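Local coordinates for GDSL-like Lipase/Acylhydrolase family protein (Neisseria meningitidis, PDB 4K7J) that probably removes O-acetyl groups from peptidoglycan as an esterase of the SGNH family, at residues A287-L295 with A346-A354. Residues are numbered along the deposited sequence; the frame is centred on the assembly and turned at random.
Sequences APESLKNTL and AKDGVHFSA. With ACT (acetate ion), chain C.
A single backbone hydrogen bond, L291 N to G349 O at 2.9 Å, joins two irregular loops of the SGNH hydrolase fold: loop 287-295, which follows strand 281-286, and loop 346-354, which leads into helix 354-373. The same carbonyl oxygen also receives a CA-H...O contact from S290. Glycine suits position 349, which ends the type I turn begun at A346, because its phi is positive; G349 CA packs close to T294 CG2, at 4.0 Å. T294 lays that methyl against the backbone of the turn, 3.7 Å from K347 O, while a water links its OG1 to the same carbonyl. A second water ties E289 O and S290 OG to V350 O, so this polar seam is closed partly by solvent. Beyond it, P288 presents CB and CG to the edge of the F352 ring, with CB 3.8 Å from CZ; W326 and Y357 also meet this ring. V350 sends its two methyls different ways: CG2 reaches L291 O, whereas CG1, anti to the backbone N (chi1 176°), sits over one face of the H351 imidazole.

The D348–H351 pair matches the Asp-x-x-His arrangement of SGNH esterases, consistent with part of their catalytic triad. D348 OD1 accepts from V350 N and H351 N, both on one face of the carboxylate, the first making an Asx turn and the second an Asx motif; together they hold the carboxylate's rotation. Its other oxygen, OD2, uses the syn lone pair to take H351 ND1 at 2.7 Å, nearly in the imidazole plane. On the far edge of the ring, H351 NE2 donates an almost straight bond (169°) to acetate O, 2.7 Å away; S62 N, G218 N and N250 ND2 also bind this acetate.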
loop_
_atom_site.group_PDB
_atom_site.type_symbol
_atom_site.label_atom_id
_atom_site.label_comp_id
_atom_site.label_asym_id
_atom_site.label_seq_id
_atom_site.Cartn_x
_atom_site.Cartn_y
_atom_site.Cartn_z
ATOM N N ALA A 287 -1.312 11.797 9.556
ATOM C CA ALA A 287 -2.736 11.852 9.261
ATOM C C ALA A 287 -3.170 13.233 8.732
ATOM O O ALA A 287 -2.669 14.266 9.195
ATOM C CB ALA A 287 -3.535 11.476 10.488
ATOM N N PRO A 288 -4.097 13.251 7.754
ATOM C CA PRO A 288 -4.679 14.522 7.312
ATOM C C PRO A 288 -5.568 15.082 8.404
ATOM O O PRO A 288 -5.893 14.358 9.342
ATOM C CB PRO A 288 -5.545 14.113 6.112
ATOM C CG PRO A 288 -5.911 12.678 6.380
ATOM C CD PRO A 288 -4.684 12.095 7.044
ATOM N N GLU A 289 -5.970 16.342 8.298
ATOM C CA GLU A 289 -6.979 16.834 9.214
ATOM C C GLU A 289 -8.282 16.105 8.921
ATOM O O GLU A 289 -8.661 15.937 7.766
ATOM C CB GLU A 289 -7.187 18.350 9.104
ATOM C CG GLU A 289 -8.277 18.856 10.061
ATOM C CD GLU A 289 -8.353 20.376 10.172
ATOM O OE1 GLU A 289 -8.790 21.037 9.205
ATOM O OE2 GLU A 289 -7.987 20.909 11.238
ATOM N N SER A 290 -8.945 15.657 9.981
ATOM C CA SER A 290 -10.290 15.113 9.909
ATOM C C SER A 290 -11.148 15.959 10.821
ATOM O O SER A 290 -10.627 16.661 11.692
ATOM C CB SER A 290 -10.330 13.663 10.410
ATOM O OG SER A 290 -9.601 12.808 9.548
ATOM N N LEU A 291 -12.459 15.892 10.625
ATOM C CA LEU A 291 -13.398 16.592 11.486
ATOM C C LEU A 291 -14.373 15.609 12.100
ATOM O O LEU A 291 -14.913 14.751 11.405
ATOM C CB LEU A 291 -14.165 17.652 10.694
ATOM C CG LEU A 291 -13.251 18.660 9.997
ATOM C CD1 LEU A 291 -14.058 19.679 9.203
ATOM C CD2 LEU A 291 -12.357 19.352 11.018
ATOM N N LYS A 292 -14.578 15.742 13.407
ATOM C CA LYS A 292 -15.580 14.981 14.134
ATOM C C LYS A 292 -16.953 15.509 13.749
ATOM O O LYS A 292 -17.957 14.797 13.790
ATOM C CB LYS A 292 -15.366 15.154 15.635
ATOM C CG LYS A 292 -16.228 14.248 16.482
ATOM C CD LYS A 292 -16.012 12.803 16.067
ATOM C CE LYS A 292 -16.880 11.839 16.857
ATOM N NZ LYS A 292 -16.559 10.431 16.498
ATOM N N ASN A 293 -16.985 16.778 13.371
ATOM C CA ASN A 293 -18.213 17.407 12.925
ATOM C C ASN A 293 -17.854 18.633 12.092
ATOM O O ASN A 293 -16.909 19.346 12.413
ATOM C CB ASN A 293 -19.094 17.756 14.125
ATOM C CG ASN A 293 -19.319 19.228 14.268
ATOM O OD1 ASN A 293 -20.290 19.762 13.742
ATOM N ND2 ASN A 293 -18.426 19.902 14.982
ATOM N N THR A 294 -18.588 18.856 11.009
ATOM C CA THR A 294 -18.175 19.833 10.003
ATOM C C THR A 294 -18.728 21.239 10.222
ATOM O O THR A 294 -18.596 22.100 9.357
ATOM C CB THR A 294 -18.545 19.352 8.584
ATOM O OG1 THR A 294 -19.972 19.298 8.441
ATOM C CG2 THR A 294 -17.969 17.967 8.345
ATOM N N LEU A 295 -19.331 21.473 11.385
ATOM C CA LEU A 295 -19.980 22.751 11.662
ATOM C C LEU A 295 -19.012 23.877 12.008
ATOM O O LEU A 295 -18.099 23.703 12.815
ATOM C CB LEU A 295 -20.985 22.605 12.805
ATOM C CG LEU A 295 -22.342 21.956 12.531
ATOM C CD1 LEU A 295 -23.090 21.750 13.840
ATOM C CD2 LEU A 295 -23.167 22.810 11.572
ATOM N N ALA A 346 -14.847 14.855 0.949
ATOM C CA ALA A 346 -16.220 14.380 1.061
ATOM C C ALA A 346 -16.978 15.096 2.172
ATOM O O ALA A 346 -16.376 15.695 3.057
ATOM C CB ALA A 346 -16.242 12.871 1.292
ATOM N N LYS A 347 -18.304 15.003 2.129
ATOM C CA LYS A 347 -19.166 15.687 3.092
ATOM C C LYS A 347 -18.923 15.284 4.544
ATOM O O LYS A 347 -19.238 16.041 5.461
ATOM C CB LYS A 347 -20.639 15.453 2.753
ATOM C CG LYS A 347 -21.147 14.066 3.128
ATOM C CD LYS A 347 -22.567 13.832 2.628
ATOM C CE LYS A 347 -22.621 13.807 1.107
ATOM N NZ LYS A 347 -24.018 13.702 0.594
ATOM N N ASP A 348 -18.369 14.095 4.767
ATOM C CA ASP A 348 -18.173 13.647 6.140
ATOM C C ASP A 348 -16.980 14.308 6.840
ATOM O O ASP A 348 -16.785 14.132 8.044
ATOM C CB ASP A 348 -18.128 12.110 6.242
ATOM C CG ASP A 348 -16.907 11.493 5.566
ATOM O OD1 ASP A 348 -15.993 12.222 5.108
ATOM O OD2 ASP A 348 -16.867 10.248 5.507
ATOM N N GLY A 349 -16.191 15.073 6.088
ATOM C CA GLY A 349 -15.033 15.763 6.646
ATOM C C GLY A 349 -13.919 14.829 7.109
ATOM O O GLY A 349 -13.073 15.206 7.926
ATOM N N VAL A 350 -13.930 13.603 6.595
ATOM C CA VAL A 350 -12.914 12.613 6.930
ATOM C C VAL A 350 -12.277 12.086 5.653
ATOM O O VAL A 350 -11.050 12.094 5.506
ATOM C CB VAL A 350 -13.513 11.427 7.707
ATOM C CG1 VAL A 350 -12.442 10.361 7.961
ATOM C CG2 VAL A 350 -14.130 11.907 9.029
ATOM N N HIS A 351 -13.117 11.638 4.725
ATOM C CA HIS A 351 -12.636 11.068 3.466
ATOM C C HIS A 351 -12.541 12.139 2.387
ATOM O O HIS A 351 -13.133 13.201 2.513
ATOM C CB HIS A 351 -13.520 9.891 3.029
ATOM C CG HIS A 351 -13.629 8.817 4.071
ATOM N ND1 HIS A 351 -14.673 8.752 4.969
ATOM C CD2 HIS A 351 -12.801 7.792 4.384
ATOM C CE1 HIS A 351 -14.492 7.726 5.781
ATOM N NE2 HIS A 351 -13.365 7.125 5.447
ATOM N N PHE A 352 -11.769 11.871 1.342
ATOM C CA PHE A 352 -11.615 12.850 0.283
ATOM C C PHE A 352 -12.346 12.405 -0.976
ATOM O O PHE A 352 -12.805 11.261 -1.088
ATOM C CB PHE A 352 -10.131 13.100 -0.015
ATOM C CG PHE A 352 -9.369 13.714 1.131
ATOM C CD1 PHE A 352 -8.923 12.930 2.193
ATOM C CD2 PHE A 352 -9.075 15.075 1.137
ATOM C CE1 PHE A 352 -8.199 13.496 3.268
ATOM C CE2 PHE A 352 -8.355 15.650 2.195
ATOM C CZ PHE A 352 -7.912 14.858 3.263
ATOM N N SER A 353 -12.477 13.326 -1.915
ATOM C CA SER A 353 -13.073 13.005 -3.191
ATOM C C SER A 353 -11.923 12.578 -4.070
ATOM O O SER A 353 -10.759 12.768 -3.701
ATOM C CB SER A 353 -13.753 14.243 -3.788
ATOM O OG SER A 353 -12.788 15.241 -4.094
ATOM N N ALA A 354 -12.249 12.025 -5.236
ATOM C CA ALA A 354 -11.238 11.558 -6.175
ATOM C C ALA A 354 -10.186 12.626 -6.461
ATOM O O ALA A 354 -8.992 12.341 -6.453
ATOM C CB ALA A 354 -11.898 11.087 -7.484
HETATM C C ACT C . -10.863 5.240 6.921
HETATM O O ACT C . -12.122 5.134 6.852
HETATM O OXT ACT C . -10.187 4.178 6.925
HETATM C CH3 ACT C . -10.183 6.573 6.968
HETATM O O HOH W 1 -9.190 13.280 7.009
HETATM O O HOH W 2 -20.612 18.665 5.781
#